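Local coordinates for probable endonuclease 4 (Thermotoga maritima, PDB 4HNO), which probably cleaves DNA at apurinic or apyrimidinic sites during repair, acting as a metal-dependent endonuclease and leaving a 3'-hydroxyl and a 5'-terminal sugar phosphate, at residues A[148-153]-A[229-234]; A[158-163]-A[188-193]; A[93-98]-A[133-138]. One frame throughout, in Å; residues are numbered along the deposited sequence. Where two conformers were deposited one is given.

Interaction 1. Residues A[148-153]-A[229-234]. With MN (manganese (II) ion), chain C.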
loop_
_atom_site.group_PDB
_atom_site.type_symbol
_atom_site.label_atom_id
_atom_site.label_comp_id
_atom_site.label_asym_id
_atom_site.label_seq_id
_atom_site.Cartn_x
_atom_site.Cartn_y
_atom_site.Cartn_z
ATOM N N ASN A 148 -3.864 4.887 -3.608
ATOM C CA ASN A 148 -5.210 5.373 -3.890
ATOM C C ASN A 148 -6.189 4.909 -2.818
ATOM O O ASN A 148 -6.022 3.840 -2.212
ATOM C CB ASN A 148 -5.691 4.947 -5.273
ATOM C CG ASN A 148 -5.830 3.451 -5.390
ATOM O OD1 ASN A 148 -4.852 2.738 -5.198
ATOM N ND2 ASN A 148 -7.021 2.963 -5.729
ATOM N N VAL A 149 -7.217 5.726 -2.600
ATOM C CA VAL A 149 -8.164 5.564 -1.520
ATOM C C VAL A 149 -9.585 5.653 -2.083
ATOM O O VAL A 149 -9.808 5.892 -3.264
ATOM C CB VAL A 149 -7.923 6.593 -0.400
ATOM C CG1 VAL A 149 -6.567 6.339 0.251
ATOM C CG2 VAL A 149 -8.044 8.014 -0.912
ATOM N N SER A 150 -10.552 5.472 -1.203
ATOM C CA SER A 150 -11.952 5.599 -1.579
ATOM C C SER A 150 -12.427 7.040 -1.399
ATOM O O SER A 150 -11.840 7.828 -0.646
ATOM C CB SER A 150 -12.790 4.641 -0.750
ATOM O OG SER A 150 -12.299 3.329 -0.879
ATOM N N GLN A 151 -13.499 7.382 -2.096
ATOM C CA GLN A 151 -14.037 8.740 -2.106
ATOM C C GLN A 151 -14.991 8.910 -0.927
ATOM O O GLN A 151 -16.211 8.835 -1.078
ATOM C CB GLN A 151 -14.738 9.025 -3.426
ATOM C CG GLN A 151 -15.111 10.456 -3.589
ATOM C CD GLN A 151 -15.936 10.726 -4.811
ATOM O OE1 GLN A 151 -16.411 9.816 -5.477
ATOM N NE2 GLN A 151 -16.135 11.995 -5.103
ATOM N N LYS A 152 -14.414 9.115 0.239
ATOM C CA LYS A 152 -15.149 9.243 1.486
ATOM C C LYS A 152 -14.605 10.461 2.186
ATOM O O LYS A 152 -13.398 10.689 2.222
ATOM C CB LYS A 152 -14.958 8.014 2.368
ATOM C CG LYS A 152 -15.367 6.714 1.709
ATOM C CD LYS A 152 -14.935 5.527 2.531
ATOM C CE LYS A 152 -15.750 5.410 3.803
ATOM N NZ LYS A 152 -15.323 4.257 4.644
ATOM N N GLY A 153 -15.557 11.240 2.688
ATOM C CA GLY A 153 -15.327 12.553 3.233
ATOM C C GLY A 153 -14.453 13.385 2.341
ATOM O O GLY A 153 -14.668 13.558 1.143
ATOM N N ALA A 229 -17.834 3.457 -3.263
ATOM C CA ALA A 229 -17.169 4.387 -2.335
ATOM C C ALA A 229 -17.319 3.986 -0.862
ATOM O O ALA A 229 -17.453 4.848 -0.013
ATOM C CB ALA A 229 -17.639 5.821 -2.581
ATOM N N LYS A 230 -17.230 2.694 -0.558
ATOM C CA LYS A 230 -17.496 2.196 0.798
ATOM C C LYS A 230 -16.265 1.799 1.609
ATOM O O LYS A 230 -16.322 1.785 2.836
ATOM C CB LYS A 230 -18.429 0.985 0.744
ATOM C CG LYS A 230 -19.851 1.330 0.336
ATOM C CD LYS A 230 -20.590 2.118 1.403
ATOM C CE LYS A 230 -22.002 2.473 0.961
ATOM N NZ LYS A 230 -22.774 3.071 2.078
ATOM N N ASP A 231 -15.177 1.433 0.943
ATOM C CA ASP A 231 -13.951 0.954 1.600
ATOM C C ASP A 231 -14.213 -0.133 2.636
ATOM O O ASP A 231 -13.878 -0.019 3.798
ATOM C CB ASP A 231 -13.159 2.083 2.211
ATOM C CG ASP A 231 -11.725 1.683 2.520
ATOM O OD1 ASP A 231 -10.970 2.517 3.035
ATOM O OD2 ASP A 231 -11.323 0.537 2.196
ATOM N N ARG A 232 -14.773 -1.230 2.149
ATOM C CA ARG A 232 -14.909 -2.449 2.931
ATOM C C ARG A 232 -14.323 -3.607 2.127
ATOM O O ARG A 232 -14.910 -4.089 1.135
ATOM C CB ARG A 232 -16.376 -2.708 3.310
ATOM C CG ARG A 232 -16.961 -1.668 4.269
ATOM C CD ARG A 232 -16.228 -1.653 5.606
ATOM N NE ARG A 232 -16.853 -0.762 6.585
ATOM C CZ ARG A 232 -16.553 0.526 6.737
ATOM N NH1 ARG A 232 -15.631 1.099 5.968
ATOM N NH2 ARG A 232 -17.178 1.247 7.659
ATOM N N HIS A 233 -13.133 -4.035 2.556
ATOM C CA HIS A 233 -12.422 -5.069 1.852
ATOM C C HIS A 233 -13.107 -6.419 2.052
ATOM O O HIS A 233 -13.755 -6.673 3.069
ATOM C CB HIS A 233 -10.985 -5.198 2.368
ATOM C CG HIS A 233 -10.179 -3.935 2.349
ATOM N ND1 HIS A 233 -8.857 -3.938 2.729
ATOM C CD2 HIS A 233 -10.477 -2.641 2.074
ATOM C CE1 HIS A 233 -8.383 -2.697 2.671
ATOM N NE2 HIS A 233 -9.351 -1.887 2.286
ATOM N N GLU A 234 -12.899 -7.306 1.091
ATOM C CA GLU A 234 -13.459 -8.644 1.127
ATOM C C GLU A 234 -12.375 -9.637 0.696
ATOM O O GLU A 234 -11.449 -9.311 -0.052
ATOM C CB GLU A 234 -14.708 -8.717 0.220
ATOM C CG GLU A 234 -15.422 -10.071 0.152
ATOM C CD GLU A 234 -15.878 -10.556 1.507
ATOM O OE1 GLU A 234 -17.087 -10.449 1.778
ATOM O OE2 GLU A 234 -15.028 -11.041 2.298
HETATM MN MN MN C . -9.370 0.217 2.658
HETATM O O HOH W 1 -10.006 4.715 1.501
HETATM O O HOH W 2 -12.133 4.345 4.797
#
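Lys152 approaches the guanidinium of Arg232 obliquely, NZ lying 3.4 Å from Arg232 NH1; both are donors of like charge, so no bond joins them. Asp231 O lies practically in the guanidinium plane (1° off) and accepts from Arg232 NH1 at 3.0 Å. The carboxylate of Asp231 divides its work: OD2 binds the manganese at 2.0 Å, and OD1 accepts from two waters, one also held by Ser150 N and the other by Lys152 NZ. At the imidazole of His233, NE2 is a second manganese ligand, 2.1 Å away, and His184, whose ring meets that of His233, is a third; Asp231 OD2 and His233 NE2 also bind a zinc ion. Lys152 turns at chi3 (71°), after CG has passed 3.3 Å from Ala229 O, and NZ then donates to Lys230 O at 3.2 Å from above the carbonyl plane. Ser150 OG packs 3.4 Å from Asp231 CB while bonded to Asp187 OD2, which also takes Asp231 N, consistent with Asp187 positioning the backbone of this metal ligand from the second shell. Asp187 ends helix 182-187, which joins the loop between strands 143-147 and 155-156 to the turn entering strand 233-234, the antiparallel partner of strand 214-222.

Interaction 2. Residues A[158-163]-A[188-193]. With EDO (1,2-ethanediol), chain J.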
loop_
_atom_site.group_PDB
_atom_site.type_symbol
_atom_site.label_atom_id
_atom_site.label_comp_id
_atom_site.label_asym_id
_atom_site.label_seq_id
_atom_site.Cartn_x
_atom_site.Cartn_y
_atom_site.Cartn_z
ATOM N N TYR A 158 -8.606 9.407 -4.490
ATOM C CA TYR A 158 -9.522 8.419 -5.045
ATOM C C TYR A 158 -9.403 8.327 -6.569
ATOM O O TYR A 158 -9.797 7.319 -7.155
ATOM C CB TYR A 158 -10.962 8.651 -4.565
ATOM C CG TYR A 158 -11.523 10.014 -4.900
ATOM C CD1 TYR A 158 -12.232 10.261 -6.061
ATOM C CD2 TYR A 158 -11.326 11.089 -4.024
ATOM C CE1 TYR A 158 -12.725 11.559 -6.342
ATOM C CE2 TYR A 158 -11.809 12.363 -4.298
ATOM C CZ TYR A 158 -12.480 12.587 -5.458
ATOM O OH TYR A 158 -12.963 13.832 -5.736
ATOM N N LYS A 159 -8.867 9.372 -7.203
ATOM C CA LYS A 159 -8.469 9.307 -8.605
ATOM C C LYS A 159 -6.958 9.345 -8.670
ATOM O O LYS A 159 -6.301 10.117 -7.964
ATOM C CB LYS A 159 -9.041 10.473 -9.404
ATOM C CG LYS A 159 -10.560 10.504 -9.465
ATOM C CD LYS A 159 -11.144 9.248 -10.098
ATOM C CE LYS A 159 -12.643 9.385 -10.292
ATOM N NZ LYS A 159 -13.363 9.735 -9.040
ATOM N N LEU A 160 -6.388 8.552 -9.567
ATOM C CA LEU A 160 -4.939 8.542 -9.719
ATOM C C LEU A 160 -4.377 9.915 -10.100
ATOM O O LEU A 160 -3.270 10.255 -9.686
ATOM C CB LEU A 160 -4.511 7.474 -10.725
ATOM C CG LEU A 160 -4.806 6.037 -10.290
ATOM C CD1 LEU A 160 -4.425 5.073 -11.402
ATOM C CD2 LEU A 160 -4.072 5.658 -9.016
ATOM N N GLU A 161 -5.156 10.716 -10.826
ATOM C CA GLU A 161 -4.746 12.074 -11.150
ATOM C C GLU A 161 -4.355 12.868 -9.894
ATOM O O GLU A 161 -3.449 13.706 -9.954
ATOM C CB GLU A 161 -5.883 12.805 -11.884
ATOM C CG GLU A 161 -5.703 14.281 -12.080
ATOM C CD GLU A 161 -4.615 14.622 -13.050
ATOM O OE1 GLU A 161 -4.275 13.767 -13.901
ATOM O OE2 GLU A 161 -4.114 15.767 -12.982
ATOM N N GLN A 162 -5.052 12.655 -8.792
ATOM C CA GLN A 162 -4.746 13.384 -7.571
ATOM C C GLN A 162 -3.369 12.986 -7.023
ATOM O O GLN A 162 -2.630 13.821 -6.505
ATOM C CB GLN A 162 -5.845 13.141 -6.539
ATOM C CG GLN A 162 -7.174 13.736 -6.952
ATOM C CD GLN A 162 -8.344 13.044 -6.318
ATOM O OE1 GLN A 162 -8.195 12.112 -5.540
ATOM N NE2 GLN A 162 -9.537 13.430 -6.736
ATOM N N LEU A 163 -3.037 11.698 -7.126
ATOM C CA LEU A 163 -1.712 11.236 -6.707
ATOM C C LEU A 163 -0.637 11.862 -7.585
ATOM O O LEU A 163 0.434 12.218 -7.103
ATOM C CB LEU A 163 -1.604 9.710 -6.750
ATOM C CG LEU A 163 -2.671 8.939 -6.003
ATOM C CD1 LEU A 163 -2.340 7.460 -6.038
ATOM C CD2 LEU A 163 -2.822 9.402 -4.565
ATOM N N SER A 188 -14.019 3.428 -6.587
ATOM C CA SER A 188 -13.870 4.695 -7.262
ATOM C C SER A 188 -14.054 4.594 -8.779
ATOM O O SER A 188 -13.782 5.548 -9.494
ATOM C CB SER A 188 -12.492 5.280 -6.969
ATOM O OG SER A 188 -12.273 5.382 -5.571
ATOM N N GLY A 189 -14.511 3.438 -9.260
ATOM C CA GLY A 189 -14.831 3.286 -10.661
ATOM C C GLY A 189 -13.774 2.645 -11.528
ATOM O O GLY A 189 -13.964 2.558 -12.740
ATOM N N TYR A 190 -12.658 2.193 -10.948
ATOM C CA TYR A 190 -11.637 1.495 -11.706
ATOM C C TYR A 190 -12.047 0.039 -11.829
ATOM O O TYR A 190 -11.886 -0.758 -10.892
ATOM C CB TYR A 190 -10.262 1.634 -11.064
ATOM C CG TYR A 190 -9.692 3.031 -11.140
ATOM C CD1 TYR A 190 -9.754 3.900 -10.060
ATOM C CD2 TYR A 190 -9.076 3.478 -12.288
ATOM C CE1 TYR A 190 -9.200 5.173 -10.135
ATOM C CE2 TYR A 190 -8.523 4.733 -12.373
ATOM C CZ TYR A 190 -8.582 5.582 -11.292
ATOM O OH TYR A 190 -8.045 6.847 -11.361
ATOM N N ASP A 191 -12.624 -0.288 -12.982
ATOM C CA ASP A 191 -13.261 -1.582 -13.184
ATOM C C ASP A 191 -12.272 -2.588 -13.738
ATOM O O ASP A 191 -12.159 -2.790 -14.943
ATOM C CB ASP A 191 -14.450 -1.440 -14.117
ATOM C CG ASP A 191 -15.236 -2.715 -14.259
ATOM O OD1 ASP A 191 -14.876 -3.693 -13.570
ATOM O OD2 ASP A 191 -16.201 -2.728 -15.054
ATOM N N ILE A 192 -11.563 -3.251 -12.837
ATOM C CA ILE A 192 -10.574 -4.251 -13.212
ATOM C C ILE A 192 -11.198 -5.605 -13.564
ATOM O O ILE A 192 -10.475 -6.566 -13.820
ATOM C CB ILE A 192 -9.490 -4.443 -12.112
ATOM C CG1 ILE A 192 -10.099 -4.919 -10.779
ATOM C CG2 ILE A 192 -8.668 -3.177 -11.955
ATOM C CD1 ILE A 192 -9.054 -5.397 -9.796
ATOM N N THR A 193 -12.528 -5.681 -13.578
ATOM C CA THR A 193 -13.206 -6.934 -13.905
ATOM C C THR A 193 -13.360 -7.132 -15.399
ATOM O O THR A 193 -13.778 -8.210 -15.835
ATOM C CB THR A 193 -14.613 -7.067 -13.255
ATOM O OG1 THR A 193 -15.571 -6.217 -13.909
ATOM C CG2 THR A 193 -14.554 -6.792 -11.773
HETATM C C1 EDO J . -18.362 -4.414 -12.728
HETATM O O1 EDO J . -18.155 -5.828 -12.602
HETATM C C2 EDO J . -19.058 -4.100 -14.050
HETATM O O2 EDO J . -18.222 -4.465 -15.165
#
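In this TIM-barrel enzyme a Schellman motif ends helix 182-187, with Gly189 at positive phi as its C-prime residue, and the chain leaving it meets the start of helix 160-169. One hydrogen bond crosses the contact: Leu160 N donates to Tyr190 OH at 3.0 Å, almost straight at 177°. The same hydroxyl is bonded to Glu204 of helix 195-208, so two partners fix the tip of the ring. Tyr190 CB points toward 158-163, and with CG anti to the carbonyl carbon (chi1 -69°) the hydroxyl lands at Leu160 N.

Apolar packing joins the same two residues. Leu160 CG lies 3.9 Å from Tyr190 CZ, obliquely to the ring, and Leu201 and Leu208 of helix 195-208 touch Leu160 as well. Edge contacts follow: Tyr158 O sits in the plane of the Tyr190 ring, 3.7 Å from CE1, and Lys159 CA approaches near that plane too.

Other polar bonds stay within each segment. In the conformer given, Gln162 OE1 accepts a long bond from Lys159 N. Asp191 OD1 accepts from Thr193 N, which makes an Asx turn, and also from Thr193 OG1 on its syn lone pair; a 1,2-ethanediol, probably from the crystallisation liquor, bonds to Asp191 OD2.

Ser188 OG is bonded to His184 O, and Ser188 CB rests 3.4 Å from Tyr158 O.

Interaction 3. Residues A[93-98]-A[133-138]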
loop_
_atom_site.group_PDB
_atom_site.type_symbol
_atom_site.label_atom_id
_atom_site.label_comp_id
_atom_site.label_asym_id
_atom_site.label_seq_id
_atom_site.Cartn_x
_atom_site.Cartn_y
_atom_site.Cartn_z
ATOM N N LEU A 93 5.601 12.457 12.996
ATOM C CA LEU A 93 5.455 11.018 13.117
ATOM C C LEU A 93 5.852 10.326 11.813
ATOM O O LEU A 93 6.450 9.258 11.842
ATOM C CB LEU A 93 4.041 10.625 13.555
ATOM C CG LEU A 93 3.834 9.129 13.797
ATOM C CD1 LEU A 93 4.792 8.566 14.813
ATOM C CD2 LEU A 93 2.391 8.881 14.200
ATOM N N LEU A 94 5.549 10.941 10.670
ATOM C CA LEU A 94 5.965 10.341 9.404
ATOM C C LEU A 94 7.489 10.311 9.285
ATOM O O LEU A 94 8.038 9.326 8.795
ATOM C CB LEU A 94 5.306 11.083 8.249
ATOM C CG LEU A 94 5.428 10.413 6.888
ATOM C CD1 LEU A 94 4.872 9.029 6.866
ATOM C CD2 LEU A 94 4.716 11.263 5.837
ATOM N N LYS A 95 8.177 11.354 9.752
ATOM C CA LYS A 95 9.635 11.309 9.785
ATOM C C LYS A 95 10.113 10.128 10.626
ATOM O O LYS A 95 11.040 9.418 10.241
ATOM C CB LYS A 95 10.239 12.593 10.355
ATOM C CG LYS A 95 10.166 13.840 9.509
ATOM C CD LYS A 95 10.642 15.086 10.269
ATOM C CE LYS A 95 10.455 16.346 9.485
ATOM N NZ LYS A 95 10.749 17.527 10.328
ATOM N N LYS A 96 9.505 9.942 11.798
ATOM C CA LYS A 96 9.855 8.803 12.637
ATOM C C LYS A 96 9.582 7.472 11.923
ATOM O O LYS A 96 10.397 6.566 11.984
ATOM C CB LYS A 96 9.109 8.895 13.972
ATOM C CG LYS A 96 9.143 7.636 14.817
ATOM C CD LYS A 96 10.504 7.055 15.165
ATOM C CE LYS A 96 11.400 7.962 15.970
ATOM N NZ LYS A 96 10.776 8.323 17.267
ATOM N N GLU A 97 8.449 7.368 11.223
ATOM C CA GLU A 97 8.191 6.131 10.491
ATOM C C GLU A 97 9.240 5.884 9.415
ATOM O O GLU A 97 9.642 4.738 9.217
ATOM C CB GLU A 97 6.792 6.171 9.883
ATOM C CG GLU A 97 5.689 6.115 10.908
ATOM C CD GLU A 97 4.292 6.085 10.240
ATOM O OE1 GLU A 97 3.330 5.671 10.900
ATOM O OE2 GLU A 97 4.210 6.499 9.055
ATOM N N VAL A 98 9.678 6.927 8.727
ATOM C CA VAL A 98 10.774 6.767 7.771
ATOM C C VAL A 98 12.019 6.239 8.468
ATOM O O VAL A 98 12.697 5.352 7.958
ATOM C CB VAL A 98 11.048 8.091 7.026
ATOM C CG1 VAL A 98 12.373 8.022 6.271
ATOM C CG2 VAL A 98 9.896 8.411 6.084
ATOM N N ASN A 133 7.531 17.190 1.536
ATOM C CA ASN A 133 8.825 17.845 1.410
ATOM C C ASN A 133 9.542 17.904 2.754
ATOM O O ASN A 133 10.744 17.655 2.823
ATOM C CB ASN A 133 8.675 19.243 0.826
ATOM C CG ASN A 133 8.455 19.258 -0.654
ATOM O OD1 ASN A 133 8.864 18.345 -1.371
ATOM N ND2 ASN A 133 7.825 20.319 -1.129
ATOM N N GLU A 134 8.835 18.236 3.826
ATOM C CA GLU A 134 9.491 18.294 5.121
ATOM C C GLU A 134 10.034 16.925 5.513
ATOM O O GLU A 134 11.124 16.821 6.077
ATOM C CB GLU A 134 8.547 18.808 6.204
ATOM C CG GLU A 134 8.237 20.250 6.062
ATOM C CD GLU A 134 9.498 21.089 5.961
ATOM O OE1 GLU A 134 10.351 20.987 6.872
ATOM O OE2 GLU A 134 9.665 21.818 4.955
ATOM N N VAL A 135 9.296 15.865 5.220
ATOM C CA VAL A 135 9.757 14.528 5.561
ATOM C C VAL A 135 10.924 14.100 4.678
ATOM O O VAL A 135 11.975 13.677 5.173
ATOM C CB VAL A 135 8.606 13.527 5.483
ATOM C CG1 VAL A 135 9.083 12.103 5.670
ATOM C CG2 VAL A 135 7.516 13.884 6.501
ATOM N N LEU A 136 10.735 14.183 3.365
ATOM C CA LEU A 136 11.751 13.690 2.439
ATOM C C LEU A 136 13.030 14.510 2.529
ATOM O O LEU A 136 14.123 13.959 2.437
ATOM C CB LEU A 136 11.198 13.665 1.022
ATOM C CG LEU A 136 10.091 12.632 0.804
ATOM C CD1 LEU A 136 9.479 12.849 -0.566
ATOM C CD2 LEU A 136 10.587 11.207 0.967
ATOM N N ASN A 137 12.910 15.826 2.688
ATOM C CA ASN A 137 14.079 16.677 2.702
ATOM C C ASN A 137 14.856 16.605 4.006
ATOM O O ASN A 137 15.903 17.239 4.119
ATOM C CB ASN A 137 13.715 18.139 2.390
ATOM C CG ASN A 137 13.227 18.353 0.958
ATOM O OD1 ASN A 137 13.511 17.575 0.036
ATOM N ND2 ASN A 137 12.525 19.449 0.752
ATOM N N ASN A 138 14.385 15.817 4.968
ATOM C CA ASN A 138 15.060 15.627 6.240
ATOM C C ASN A 138 15.335 14.157 6.547
ATOM O O ASN A 138 15.654 13.814 7.677
ATOM C CB ASN A 138 14.278 16.294 7.372
ATOM C CG ASN A 138 14.371 17.782 7.299
ATOM O OD1 ASN A 138 15.419 18.358 7.597
ATOM N ND2 ASN A 138 13.309 18.421 6.868
#
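The two helical segments come closest at Lys95 and Val135, whose CA atoms are 5.3 Å apart, a separation short enough for Val135 to fit directly against the surface of helix 84-104. No hydrogen bond crosses between them; the contact is mostly apolar. Val135 works with both branches. Its CG1 stands anti to the backbone N (chi1 173°) and meets Val98 CG2 at 3.8 Å, while its CG2 faces Leu94, 3.9 Å from Leu94 CD2. Leu94 and Val98 lie one helical turn apart, so the two methyls of one valine touch successive turns of the other helix. Leu94 crosses Val135 at about a right angle, Val98 more slantwise.

Helices 84-104 and 121-136 are neighbours in the outer layer of a TIM barrel, following the parallel strands 69-72 and 108-115 respectively. Beneath them, Leu94 and Val98 also touch Leu109 of strand 108-115, and Val135 touches Ile144 of strand 143-147, which places the packing between the helix layer and the barrel wall.

Lys95 marks the more exposed side. Its CG lies 4.0 Å from Val135 CG2, and the chain beyond CG runs extended across the other helix, bringing CE to 3.5 Å from Glu134 O; the ammonium NZ is paired with Glu92 of its own helix. That same Glu134 carbonyl is occupied by the amide of Asn138, just past the helix end: ND2 donates to Glu134 O at 2.8 Å and 172°, in the carbonyl plane on a lone pair, and Lys95 CE passes 4.4 Å from Asn138 CB.

How the interactions relate
Following the chain from the N terminus, interaction 3 comes first: helix 84-104 meets the end of helix 121-136, closing a loop that contains strand 108-115. Interaction 1 opens next at 148-153, after strand 143-147, and closes only at 229-234. Interaction 2, from 158-163 to 188-193, is nested inside that larger loop, and the two touch: Val149 O is 3.3 Å from Tyr158 CB. Interaction 3 stands in series with both, its centre about 26 Å from that of interaction 1 and its nearest atoms about 13 Å away. Interaction 3 joins outer helices, interaction 2 links two loop-helix junctions, and interaction 1 ties loops at the metal site.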